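Local coordinates for protein transcriptional regulator ComR (Streptococcus vestibularis F0396, PDB 6HU8) that probably binds DNA as a competence transcription regulator of the RNPP family, whose members respond to signalling peptides through a TPR domain, at residues E95-K100 / N128-T133; D102-V107 / L121-L126; E143-L148 / L163-Y168; Q194-P197 / Y202-A205. One frame throughout, in Å; residues are numbered along the deposited sequence.

Interaction 1 (E95-K100 / N128-T133); sequences ERVKQK and NILSFT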
loop_
_atom_site.group_PDB
_atom_site.type_symbol
_atom_site.label_atom_id
_atom_site.label_comp_id
_atom_site.label_asym_id
_atom_site.label_seq_id
_atom_site.Cartn_x
_atom_site.Cartn_y
_atom_site.Cartn_z
ATOM N N GLU A 95 -14.784 -15.829 1.524
ATOM C CA GLU A 95 -14.557 -16.674 0.350
ATOM C C GLU A 95 -13.774 -15.906 -0.730
ATOM O O GLU A 95 -12.985 -16.487 -1.489
ATOM C CB GLU A 95 -15.880 -17.201 -0.216
ATOM C CG GLU A 95 -15.768 -17.727 -1.644
ATOM C CD GLU A 95 -16.524 -19.026 -1.855
ATOM O OE1 GLU A 95 -17.458 -19.302 -1.072
ATOM O OE2 GLU A 95 -16.172 -19.774 -2.798
ATOM N N ARG A 96 -13.995 -14.596 -0.784
ATOM C CA ARG A 96 -13.236 -13.722 -1.675
ATOM C C ARG A 96 -11.811 -13.546 -1.145
ATOM O O ARG A 96 -10.848 -13.552 -1.910
ATOM C CB ARG A 96 -13.922 -12.358 -1.819
ATOM C CG ARG A 96 -15.270 -12.399 -2.535
ATOM C CD ARG A 96 -15.859 -10.998 -2.682
ATOM N NE ARG A 96 -15.221 -10.237 -3.756
ATOM C CZ ARG A 96 -15.810 -9.918 -4.908
ATOM N NH1 ARG A 96 -17.069 -10.283 -5.143
ATOM N NH2 ARG A 96 -15.145 -9.222 -5.826
ATOM N N VAL A 97 -11.692 -13.388 0.169
ATOM C CA VAL A 97 -10.396 -13.274 0.814
ATOM C C VAL A 97 -9.529 -14.483 0.472
ATOM O O VAL A 97 -8.359 -14.333 0.131
ATOM C CB VAL A 97 -10.540 -13.140 2.338
ATOM C CG1 VAL A 97 -9.183 -13.294 3.024
ATOM C CG2 VAL A 97 -11.170 -11.801 2.689
ATOM N N LYS A 98 -10.116 -15.673 0.520
ATOM C CA LYS A 98 -9.395 -16.881 0.139
ATOM C C LYS A 98 -8.983 -16.843 -1.329
ATOM O O LYS A 98 -7.874 -17.246 -1.683
ATOM C CB LYS A 98 -10.239 -18.127 0.403
ATOM C CG LYS A 98 -9.610 -19.403 -0.127
ATOM C CD LYS A 98 -10.626 -20.235 -0.884
ATOM C CE LYS A 98 -9.991 -21.444 -1.556
ATOM N NZ LYS A 98 -9.658 -21.185 -2.986
ATOM N N GLN A 99 -9.890 -16.373 -2.181
ATOM C CA GLN A 99 -9.611 -16.260 -3.610
ATOM C C GLN A 99 -8.401 -15.377 -3.854
ATOM O O GLN A 99 -7.537 -15.717 -4.650
ATOM C CB GLN A 99 -10.814 -15.692 -4.361
ATOM C CG GLN A 99 -11.781 -16.737 -4.869
ATOM C CD GLN A 99 -13.148 -16.154 -5.179
ATOM O OE1 GLN A 99 -13.506 -15.971 -6.343
ATOM N NE2 GLN A 99 -13.922 -15.861 -4.135
ATOM N N LYS A 100 -8.360 -14.246 -3.152
ATOM C CA LYS A 100 -7.288 -13.270 -3.299
ATOM C C LYS A 100 -5.963 -13.820 -2.783
ATOM O O LYS A 100 -4.924 -13.616 -3.406
ATOM C CB LYS A 100 -7.641 -11.966 -2.569
ATOM C CG LYS A 100 -6.820 -10.765 -3.024
ATOM C CD LYS A 100 -7.540 -9.445 -2.759
ATOM C CE LYS A 100 -6.660 -8.247 -3.102
ATOM N NZ LYS A 100 -7.385 -6.950 -2.943
ATOM N N ASN A 128 -0.146 -10.437 4.355
ATOM C CA ASN A 128 -0.182 -10.216 5.797
ATOM C C ASN A 128 -1.490 -9.533 6.233
ATOM O O ASN A 128 -2.181 -10.030 7.114
ATOM C CB ASN A 128 1.036 -9.398 6.244
ATOM C CG ASN A 128 2.316 -10.243 6.342
ATOM O OD1 ASN A 128 2.301 -11.440 6.066
ATOM N ND2 ASN A 128 3.427 -9.611 6.731
ATOM N N ILE A 129 -1.837 -8.414 5.606
ATOM C CA ILE A 129 -3.078 -7.714 5.926
ATOM C C ILE A 129 -4.301 -8.612 5.691
ATOM O O ILE A 129 -5.123 -8.781 6.591
ATOM C CB ILE A 129 -3.239 -6.403 5.103
ATOM C CG1 ILE A 129 -2.137 -5.404 5.461
ATOM C CG2 ILE A 129 -4.617 -5.772 5.342
ATOM C CD1 ILE A 129 -2.125 -4.159 4.609
ATOM N N LEU A 130 -4.415 -9.189 4.494
ATOM C CA LEU A 130 -5.559 -10.045 4.155
ATOM C C LEU A 130 -5.743 -11.222 5.107
ATOM O O LEU A 130 -6.859 -11.707 5.290
ATOM C CB LEU A 130 -5.426 -10.593 2.740
ATOM C CG LEU A 130 -5.836 -9.695 1.573
ATOM C CD1 LEU A 130 -5.232 -10.234 0.291
ATOM C CD2 LEU A 130 -7.358 -9.602 1.455
ATOM N N SER A 131 -4.650 -11.683 5.710
ATOM C CA SER A 131 -4.709 -12.842 6.589
ATOM C C SER A 131 -4.646 -12.462 8.070
ATOM O O SER A 131 -4.733 -13.329 8.938
ATOM C CB SER A 131 -3.573 -13.803 6.261
ATOM O OG SER A 131 -2.336 -13.280 6.727
ATOM N N PHE A 132 -4.489 -11.168 8.349
ATOM C CA PHE A 132 -4.378 -10.654 9.719
ATOM C C PHE A 132 -3.138 -11.162 10.444
ATOM O O PHE A 132 -3.134 -11.283 11.673
ATOM C CB PHE A 132 -5.623 -11.005 10.546
ATOM C CG PHE A 132 -6.823 -10.162 10.230
ATOM C CD1 PHE A 132 -7.701 -10.527 9.217
ATOM C CD2 PHE A 132 -7.085 -9.007 10.956
ATOM C CE1 PHE A 132 -8.813 -9.748 8.930
ATOM C CE2 PHE A 132 -8.196 -8.227 10.671
ATOM C CZ PHE A 132 -9.058 -8.597 9.659
ATOM N N THR A 133 -2.087 -11.456 9.683
ATOM C CA THR A 133 -0.811 -11.836 10.269
ATOM C C THR A 133 -0.200 -10.649 10.990
ATOM O O THR A 133 -0.187 -9.536 10.465
ATOM C CB THR A 133 0.177 -12.348 9.203
ATOM O OG1 THR A 133 -0.367 -13.506 8.563
ATOM C CG2 THR A 133 1.512 -12.708 9.838
#
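L130 meets K100 and V97 where the N-terminal half of helix 94-111 lies against the last turn of helix 117-131. One branch of the leucine, L130 CD1, abuts the aliphatic part of K100, coming within 3.7 Å of K100 CG and 3.9 Å of K100 CD, and the two side chains cross at about a right angle. K100 CG is anti to the backbone N (chi1 -161°) and the rest of the chain is extended, which draws a run of methylenes past the leucine methyl and carries NZ on to the carbonyl of F88, its hydrogen-bond partner. V97 approaches the leucine at its backbone: V97 CG1 rests 3.6 Å from L130 O, while V97 CG1 and L130 CD2 are only loosely apposed at 4.4 Å. The leucine also packs on L101 and I104 of helix 94-111. Just beyond it a Schellman motif closes the helix, with F132 at positive phi, F132 N bonded to I129 O at 3.0 Å and T133 N to N128 O at 2.9 Å. No hydrogen bond joins the two segments; the lysine gives its carbon chain to the packing and its ammonium group to a loop carbonyl.

Interaction 2 (D102-V107 / L121-L126); sequences DLIEDV and LTLDIL
I104 is the hub of this antiparallel helix pair, touching both L123 and L126 one turn apart on helix 117-131. The axes of the short segments approach to 10.3 Å with their directions 158° apart, and I104 faces L123 with CA atoms 6.4 Å from each other. Packing is close at both branches of the isoleucine. At its tip, I104 CD1 reaches L126 CB at 3.9 Å. The other branch, I104 CG2, turns to the leucine backbone, likewise 3.9 Å from L123 O, and is 4.3 Å from L123 CB. A turn further along, the fit is slacker: V107 CG1 and L123 CD1 come no nearer than 4.4 Å. Helix 76-87 packs against this seam, with L85 on I104 and L126, and with Y78 and M81 on V107; L115, in the turn between the two helices, touches L123. The outer flank is polar. E105 is exposed and points away from the partner helix, D102 is paired with K98, and D124 is also directed away. Consecutive antiparallel helices packed in this way are the building pattern of a tetratricopeptide-type domain. The buried seam thus rests on the fit of branched aliphatic side chains, while D102 and D124 have salt-bridge partners, K98 and R138, outside it.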
loop_
_atom_site.group_PDB
_atom_site.type_symbol
_atom_site.label_atom_id
_atom_site.label_comp_id
_atom_site.label_asym_id
_atom_site.label_seq_id
_atom_site.Cartn_x
_atom_site.Cartn_y
_atom_site.Cartn_z
ATOM N N ASP A 102 -5.160 -16.910 -2.742
ATOM C CA ASP A 102 -4.735 -17.899 -3.726
ATOM C C ASP A 102 -4.085 -17.228 -4.928
ATOM O O ASP A 102 -3.148 -17.773 -5.512
ATOM C CB ASP A 102 -5.907 -18.770 -4.174
ATOM C CG ASP A 102 -6.283 -19.812 -3.134
ATOM O OD1 ASP A 102 -5.447 -20.097 -2.245
ATOM O OD2 ASP A 102 -7.409 -20.348 -3.207
ATOM N N LEU A 103 -4.565 -16.039 -5.290
ATOM C CA LEU A 103 -3.980 -15.330 -6.425
ATOM C C LEU A 103 -2.560 -14.897 -6.096
ATOM O O LEU A 103 -1.656 -15.031 -6.919
ATOM C CB LEU A 103 -4.827 -14.123 -6.809
ATOM C CG LEU A 103 -6.204 -14.509 -7.354
ATOM C CD1 LEU A 103 -7.060 -13.273 -7.581
ATOM C CD2 LEU A 103 -6.069 -15.331 -8.637
ATOM N N ILE A 104 -2.381 -14.383 -4.884
ATOM C CA ILE A 104 -1.081 -13.958 -4.393
ATOM C C ILE A 104 -0.110 -15.114 -4.406
ATOM O O ILE A 104 1.007 -14.989 -4.888
ATOM C CB ILE A 104 -1.176 -13.393 -2.959
ATOM C CG1 ILE A 104 -2.033 -12.128 -2.951
ATOM C CG2 ILE A 104 0.234 -13.121 -2.369
ATOM C CD1 ILE A 104 -2.595 -11.795 -1.601
ATOM N N GLU A 105 -0.544 -16.243 -3.858
ATOM C CA GLU A 105 0.281 -17.443 -3.822
ATOM C C GLU A 105 0.711 -17.862 -5.218
ATOM O O GLU A 105 1.870 -18.245 -5.453
ATOM C CB GLU A 105 -0.477 -18.578 -3.142
ATOM C CG GLU A 105 0.228 -19.914 -3.198
ATOM C CD GLU A 105 -0.476 -20.960 -2.354
ATOM O OE1 GLU A 105 -0.820 -20.651 -1.193
ATOM O OE2 GLU A 105 -0.696 -22.084 -2.853
ATOM N N ASP A 106 -0.234 -17.760 -6.144
ATOM C CA ASP A 106 -0.027 -18.142 -7.528
ATOM C C ASP A 106 1.048 -17.262 -8.183
ATOM O O ASP A 106 2.015 -17.761 -8.765
ATOM C CB ASP A 106 -1.362 -18.045 -8.278
ATOM C CG ASP A 106 -1.344 -18.762 -9.608
ATOM O OD1 ASP A 106 -0.333 -19.435 -9.911
ATOM O OD2 ASP A 106 -2.352 -18.655 -10.345
ATOM N N VAL A 107 0.866 -15.948 -8.075
ATOM C CA VAL A 107 1.813 -14.987 -8.629
ATOM C C VAL A 107 3.202 -15.176 -8.033
ATOM O O VAL A 107 4.193 -15.167 -8.759
ATOM C CB VAL A 107 1.369 -13.535 -8.377
ATOM C CG1 VAL A 107 2.425 -12.570 -8.886
ATOM C CG2 VAL A 107 0.016 -13.257 -9.034
ATOM N N LEU A 121 7.869 -7.469 -1.546
ATOM C CA LEU A 121 7.244 -6.890 -0.342
ATOM C C LEU A 121 5.761 -6.604 -0.570
ATOM O O LEU A 121 4.930 -6.806 0.321
ATOM C CB LEU A 121 7.940 -5.600 0.090
ATOM C CG LEU A 121 7.235 -4.912 1.282
ATOM C CD1 LEU A 121 7.444 -5.728 2.553
ATOM C CD2 LEU A 121 7.720 -3.479 1.477
ATOM N N THR A 122 5.424 -6.129 -1.767
ATOM C CA THR A 122 4.028 -5.878 -2.100
ATOM C C THR A 122 3.196 -7.138 -1.892
ATOM O O THR A 122 2.076 -7.077 -1.358
ATOM C CB THR A 122 3.869 -5.370 -3.553
ATOM O OG1 THR A 122 4.157 -3.963 -3.590
ATOM C CG2 THR A 122 2.449 -5.584 -4.044
ATOM N N LEU A 123 3.747 -8.283 -2.289
ATOM C CA LEU A 123 3.030 -9.541 -2.134
ATOM C C LEU A 123 2.889 -9.899 -0.653
ATOM O O LEU A 123 1.821 -10.306 -0.207
ATOM C CB LEU A 123 3.735 -10.656 -2.899
ATOM C CG LEU A 123 3.751 -10.455 -4.423
ATOM C CD1 LEU A 123 4.462 -11.603 -5.148
ATOM C CD2 LEU A 123 2.335 -10.267 -4.959
ATOM N N ASP A 124 3.974 -9.740 0.103
ATOM C CA ASP A 124 3.948 -9.995 1.537
ATOM C C ASP A 124 2.920 -9.110 2.259
ATOM O O ASP A 124 2.211 -9.587 3.146
ATOM C CB ASP A 124 5.334 -9.770 2.142
ATOM C CG ASP A 124 6.279 -10.940 1.905
ATOM O OD1 ASP A 124 5.810 -12.095 1.799
ATOM O OD2 ASP A 124 7.500 -10.698 1.845
ATOM N N ILE A 125 2.860 -7.827 1.893
ATOM C CA ILE A 125 1.943 -6.880 2.536
ATOM C C ILE A 125 0.482 -7.265 2.323
ATOM O O ILE A 125 -0.288 -7.347 3.274
ATOM C CB ILE A 125 2.137 -5.435 2.017
ATOM C CG1 ILE A 125 3.439 -4.840 2.541
ATOM C CG2 ILE A 125 0.950 -4.540 2.419
ATOM C CD1 ILE A 125 3.751 -3.476 1.941
ATOM N N LEU A 126 0.099 -7.477 1.070
ATOM C CA LEU A 126 -1.246 -7.927 0.750
ATOM C C LEU A 126 -1.600 -9.185 1.528
ATOM O O LEU A 126 -2.699 -9.305 2.075
ATOM C CB LEU A 126 -1.379 -8.193 -0.753
ATOM C CG LEU A 126 -1.327 -6.956 -1.643
ATOM C CD1 LEU A 126 -1.173 -7.361 -3.095
ATOM C CD2 LEU A 126 -2.588 -6.130 -1.442
#

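Interaction 3 (E143-L148 / L163-Y168); sequences EIYEDL and LLVIDY
Two successive helices of the tetratricopeptide-type domain, 139-152 and 160-173, cross here steeply in a buried contact, the axes of their short segments 118° apart. At its centre is a T-shaped aromatic pair: Y168 turns an edge to the face of Y145, with centroids 5.2 Å apart and planes at 84°. The leading atom is Y168 CD2, which stands over the Y145 ring and is 3.5 Å from Y145 CD1. In both tyrosines chi1 is trans, swinging the ring away from its own backbone N and into the space between the helices. V165 adds a second support, V165 CG1 lying 3.9 Å from Y145 CE1, while V165 O sits at the edge of that ring, in plane, 3.7 Å from Y145 CE1. L148 closes the apolar patch more loosely, L148 CB to V165 CG2 being 4.4 Å. H172 joins the cluster, stacked on Y145 and edge-to-face with Y168. Across the two segments the contact consists of aromatic and aliphatic packing. Its one buried phenol to reach a third helix is that of Y168, whose hydroxyl is satisfied by a hydrogen bond with the side-chain amide of N128 on helix 117-131.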
loop_
_atom_site.group_PDB
_atom_site.type_symbol
_atom_site.label_atom_id
_atom_site.label_comp_id
_atom_site.label_asym_id
_atom_site.label_seq_id
_atom_site.Cartn_x
_atom_site.Cartn_y
_atom_site.Cartn_z
ATOM N N GLU A 143 11.977 -5.603 8.301
ATOM C CA GLU A 143 13.263 -4.970 7.991
ATOM C C GLU A 143 13.238 -4.334 6.595
ATOM O O GLU A 143 13.769 -3.241 6.379
ATOM C CB GLU A 143 14.392 -6.009 8.104
ATOM C CG GLU A 143 15.801 -5.475 7.889
ATOM C CD GLU A 143 16.877 -6.578 7.904
ATOM O OE1 GLU A 143 16.563 -7.737 7.558
ATOM O OE2 GLU A 143 18.043 -6.291 8.256
ATOM N N ILE A 144 12.633 -5.036 5.641
ATOM C CA ILE A 144 12.487 -4.529 4.282
ATOM C C ILE A 144 11.463 -3.391 4.234
ATOM O O ILE A 144 11.717 -2.328 3.654
ATOM C CB ILE A 144 12.087 -5.678 3.308
ATOM C CG1 ILE A 144 13.282 -6.605 3.081
ATOM C CG2 ILE A 144 11.539 -5.127 1.970
ATOM C CD1 ILE A 144 12.916 -8.033 2.724
ATOM N N TYR A 145 10.316 -3.594 4.873
ATOM C CA TYR A 145 9.301 -2.557 4.914
ATOM C C TYR A 145 9.890 -1.286 5.518
ATOM O O TYR A 145 9.602 -0.181 5.057
ATOM C CB TYR A 145 8.077 -3.020 5.723
ATOM C CG TYR A 145 7.339 -1.896 6.397
ATOM C CD1 TYR A 145 6.358 -1.161 5.715
ATOM C CD2 TYR A 145 7.598 -1.580 7.727
ATOM C CE1 TYR A 145 5.677 -0.124 6.347
ATOM C CE2 TYR A 145 6.937 -0.554 8.359
ATOM C CZ TYR A 145 5.985 0.166 7.681
ATOM O OH TYR A 145 5.350 1.179 8.358
ATOM N N GLU A 146 10.735 -1.448 6.528
ATOM C CA GLU A 146 11.244 -0.283 7.258
ATOM C C GLU A 146 11.970 0.689 6.326
ATOM O O GLU A 146 11.702 1.886 6.354
ATOM C CB GLU A 146 12.170 -0.699 8.404
ATOM C CG GLU A 146 12.564 0.479 9.272
ATOM C CD GLU A 146 13.401 0.090 10.495
ATOM O OE1 GLU A 146 14.558 -0.338 10.315
ATOM O OE2 GLU A 146 12.901 0.218 11.636
ATOM N N ASP A 147 12.869 0.188 5.482
ATOM C CA ASP A 147 13.631 1.107 4.643
ATOM C C ASP A 147 12.792 1.645 3.484
ATOM O O ASP A 147 12.898 2.824 3.136
ATOM C CB ASP A 147 14.925 0.445 4.141
ATOM C CG ASP A 147 16.009 0.403 5.222
ATOM O OD1 ASP A 147 15.780 0.995 6.306
ATOM O OD2 ASP A 147 17.085 -0.190 4.989
ATOM N N LEU A 148 11.943 0.809 2.894
ATOM C CA LEU A 148 11.040 1.307 1.842
ATOM C C LEU A 148 10.076 2.378 2.387
ATOM O O LEU A 148 9.794 3.358 1.700
ATOM C CB LEU A 148 10.267 0.148 1.196
ATOM C CG LEU A 148 11.195 -0.744 0.356
ATOM C CD1 LEU A 148 10.528 -2.054 -0.062
ATOM C CD2 LEU A 148 11.671 0.006 -0.882
ATOM N N LEU A 163 1.785 3.148 -2.262
ATOM C CA LEU A 163 0.478 3.148 -1.604
ATOM C C LEU A 163 0.291 1.898 -0.770
ATOM O O LEU A 163 -0.338 1.945 0.286
ATOM C CB LEU A 163 -0.653 3.265 -2.626
ATOM C CG LEU A 163 -0.776 4.624 -3.315
ATOM C CD1 LEU A 163 -1.979 4.611 -4.222
ATOM C CD2 LEU A 163 -0.887 5.758 -2.311
ATOM N N LEU A 164 0.855 0.782 -1.221
ATOM C CA LEU A 164 0.713 -0.454 -0.466
ATOM C C LEU A 164 1.645 -0.470 0.757
ATOM O O LEU A 164 1.279 -0.994 1.804
ATOM C CB LEU A 164 0.954 -1.662 -1.373
ATOM C CG LEU A 164 -0.165 -1.826 -2.417
ATOM C CD1 LEU A 164 0.146 -2.933 -3.409
ATOM C CD2 LEU A 164 -1.497 -2.086 -1.758
ATOM N N VAL A 165 2.848 0.084 0.627
ATOM C CA VAL A 165 3.708 0.254 1.797
ATOM C C VAL A 165 2.966 1.114 2.826
ATOM O O VAL A 165 2.969 0.838 4.034
ATOM C CB VAL A 165 5.058 0.917 1.426
ATOM C CG1 VAL A 165 5.833 1.285 2.682
ATOM C CG2 VAL A 165 5.886 -0.001 0.502
ATOM N N ILE A 166 2.332 2.167 2.334
ATOM C CA ILE A 166 1.585 3.080 3.197
ATOM C C ILE A 166 0.401 2.347 3.838
ATOM O O ILE A 166 0.025 2.625 4.978
ATOM C CB ILE A 166 1.099 4.323 2.411
ATOM C CG1 ILE A 166 2.294 5.201 2.042
ATOM C CG2 ILE A 166 0.078 5.135 3.233
ATOM C CD1 ILE A 166 1.949 6.395 1.177
ATOM N N ASP A 167 -0.174 1.391 3.118
ATOM C CA ASP A 167 -1.198 0.540 3.713
ATOM C C ASP A 167 -0.623 -0.252 4.907
ATOM O O ASP A 167 -1.241 -0.312 5.983
ATOM C CB ASP A 167 -1.769 -0.408 2.658
ATOM C CG ASP A 167 -3.206 -0.778 2.923
ATOM O OD1 ASP A 167 -3.749 -0.373 3.978
ATOM O OD2 ASP A 167 -3.788 -1.475 2.067
ATOM N N TYR A 168 0.565 -0.834 4.727
ATOM C CA TYR A 168 1.206 -1.622 5.789
ATOM C C TYR A 168 1.519 -0.742 7.000
ATOM O O TYR A 168 1.432 -1.186 8.161
ATOM C CB TYR A 168 2.489 -2.285 5.279
ATOM C CG TYR A 168 2.873 -3.564 5.993
ATOM C CD1 TYR A 168 1.916 -4.534 6.291
ATOM C CD2 TYR A 168 4.199 -3.818 6.348
ATOM C CE1 TYR A 168 2.268 -5.712 6.933
ATOM C CE2 TYR A 168 4.564 -4.996 6.982
ATOM C CZ TYR A 168 3.597 -5.936 7.275
ATOM O OH TYR A 168 3.961 -7.103 7.899
#

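Interaction 4 (Q194-P197 / Y202-A205); sequences QNIP and YNIA
Y202 reaches back from the first turn of helix 200-219 to the loop 194-197 that precedes it. From CB, a chi1 of -178° sends the ring out from the helix so that it crosses P197 at about a right angle, and its far end comes to Q194. Y202 CG is 4.1 Å from P197 CG; Y202 CD2 follows at 3.5 Å from P197 CG, the closest apolar touch of the contact; Y202 CE2 lies 3.8 Å from P197 CD and near N195 O. At the tip, Y202 OH stands 3.5 Å from Q194 OE1 as a van der Waals neighbour. The two polar atoms have other partners, the hydroxyl being hydrogen-bonded to F158 O, and Q194 OE1 accepting from F158 N. N203, the next residue, holds the loop backbone: N203 ND2 donates to P197 O at 3.0 Å with an N-H...O angle of 157°, the donor tilted 20° from the carbonyl plane and the acceptor close to the plane of the N203 amide. ND2 is also bonded to S240 OG, and N203 OD1 comes within 3.2 Å of P197 CD. I196 CG2 leans on the same amide, 3.8 Å from N203 OD1. The loop thus sits between helices: I196 packs on K232, A235 and V236 of helix 226-240, Q194 is tied to R190 and to K156 and F158 ahead of helix 160-173, and Y202 rests on T160 and L163 of that helix.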
loop_
_atom_site.group_PDB
_atom_site.type_symbol
_atom_site.label_atom_id
_atom_site.label_comp_id
_atom_site.label_asym_id
_atom_site.label_seq_id
_atom_site.Cartn_x
_atom_site.Cartn_y
_atom_site.Cartn_z
ATOM N N GLN A 194 -2.598 13.312 -3.721
ATOM C CA GLN A 194 -2.293 12.494 -4.893
ATOM C C GLN A 194 -3.293 12.752 -6.004
ATOM O O GLN A 194 -4.508 12.845 -5.767
ATOM C CB GLN A 194 -2.272 11.002 -4.533
ATOM C CG GLN A 194 -1.163 10.622 -3.552
ATOM C CD GLN A 194 0.210 11.064 -4.028
ATOM O OE1 GLN A 194 0.691 10.608 -5.062
ATOM N NE2 GLN A 194 0.840 11.964 -3.279
ATOM N N ASN A 195 -2.782 12.884 -7.222
ATOM C CA ASN A 195 -3.650 12.956 -8.379
ATOM C C ASN A 195 -4.467 11.677 -8.454
ATOM O O ASN A 195 -4.008 10.623 -8.017
ATOM C CB ASN A 195 -2.848 13.162 -9.667
ATOM C CG ASN A 195 -3.721 13.065 -10.912
ATOM O OD1 ASN A 195 -4.658 13.851 -11.094
ATOM N ND2 ASN A 195 -3.430 12.088 -11.768
ATOM N N ILE A 196 -5.684 11.773 -8.981
ATOM C CA ILE A 196 -6.517 10.602 -9.185
ATOM C C ILE A 196 -6.536 10.276 -10.682
ATOM O O ILE A 196 -7.133 11.001 -11.468
ATOM C CB ILE A 196 -7.952 10.824 -8.650
ATOM C CG1 ILE A 196 -7.908 11.331 -7.204
ATOM C CG2 ILE A 196 -8.765 9.542 -8.757
ATOM C CD1 ILE A 196 -9.283 11.593 -6.595
ATOM N N PRO A 197 -5.860 9.186 -11.080
ATOM C CA PRO A 197 -5.693 8.819 -12.489
ATOM C C PRO A 197 -6.773 7.881 -13.009
ATOM O O PRO A 197 -7.615 7.428 -12.233
ATOM C CB PRO A 197 -4.343 8.103 -12.487
ATOM C CG PRO A 197 -4.351 7.377 -11.163
ATOM C CD PRO A 197 -5.096 8.286 -10.193
ATOM N N TYR A 202 -4.575 1.384 -9.200
ATOM C CA TYR A 202 -4.005 2.461 -8.399
ATOM C C TYR A 202 -5.073 3.062 -7.493
ATOM O O TYR A 202 -4.846 3.312 -6.291
ATOM C CB TYR A 202 -3.395 3.547 -9.297
ATOM C CG TYR A 202 -2.742 4.676 -8.514
ATOM C CD1 TYR A 202 -1.405 4.608 -8.135
ATOM C CD2 TYR A 202 -3.467 5.803 -8.147
ATOM C CE1 TYR A 202 -0.810 5.635 -7.426
ATOM C CE2 TYR A 202 -2.880 6.827 -7.434
ATOM C CZ TYR A 202 -1.554 6.739 -7.075
ATOM O OH TYR A 202 -0.968 7.759 -6.353
ATOM N N ASN A 203 -6.249 3.292 -8.066
ATOM C CA ASN A 203 -7.328 3.913 -7.317
ATOM C C ASN A 203 -7.845 2.999 -6.216
ATOM O O ASN A 203 -8.289 3.478 -5.179
ATOM C CB ASN A 203 -8.463 4.319 -8.244
ATOM C CG ASN A 203 -8.078 5.461 -9.150
ATOM O OD1 ASN A 203 -7.082 6.141 -8.910
ATOM N ND2 ASN A 203 -8.856 5.678 -10.197
ATOM N N ILE A 204 -7.781 1.687 -6.421
ATOM C CA ILE A 204 -8.196 0.780 -5.354
ATOM C C ILE A 204 -7.206 0.841 -4.179
ATOM O O ILE A 204 -7.620 0.867 -3.021
ATOM C CB ILE A 204 -8.342 -0.654 -5.861
ATOM C CG1 ILE A 204 -9.581 -0.732 -6.759
ATOM C CG2 ILE A 204 -8.527 -1.605 -4.716
ATOM C CD1 ILE A 204 -10.004 -2.135 -7.144
ATOM N N ALA A 205 -5.907 0.873 -4.474
ATOM C CA ALA A 205 -4.909 0.989 -3.417
ATOM C C ALA A 205 -5.069 2.324 -2.722
ATOM O O ALA A 205 -4.996 2.408 -1.498
ATOM C CB ALA A 205 -3.481 0.827 -3.975
#

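Interactions 1 and 2 are two stations on one helix pair, 94-111 with 117-131, their centres 10 Å apart and joined where L130 CD1 meets I104 CD1 at 3.6 Å. Another face of helix 117-131 leads to interaction 3: L121 CD2 touches L148 CD1 at 3.5 Å, and I125 packs on L164 and Y168. Helix 160-173 then passes the packing on to interaction 4 through L163 CD1 and Y202 CE1, 3.6 Å apart. Interactions 1 and 4 do not touch, with centres about 22 Å apart. All four contacts lie within the tetratricopeptide-type domain, here without bound peptide.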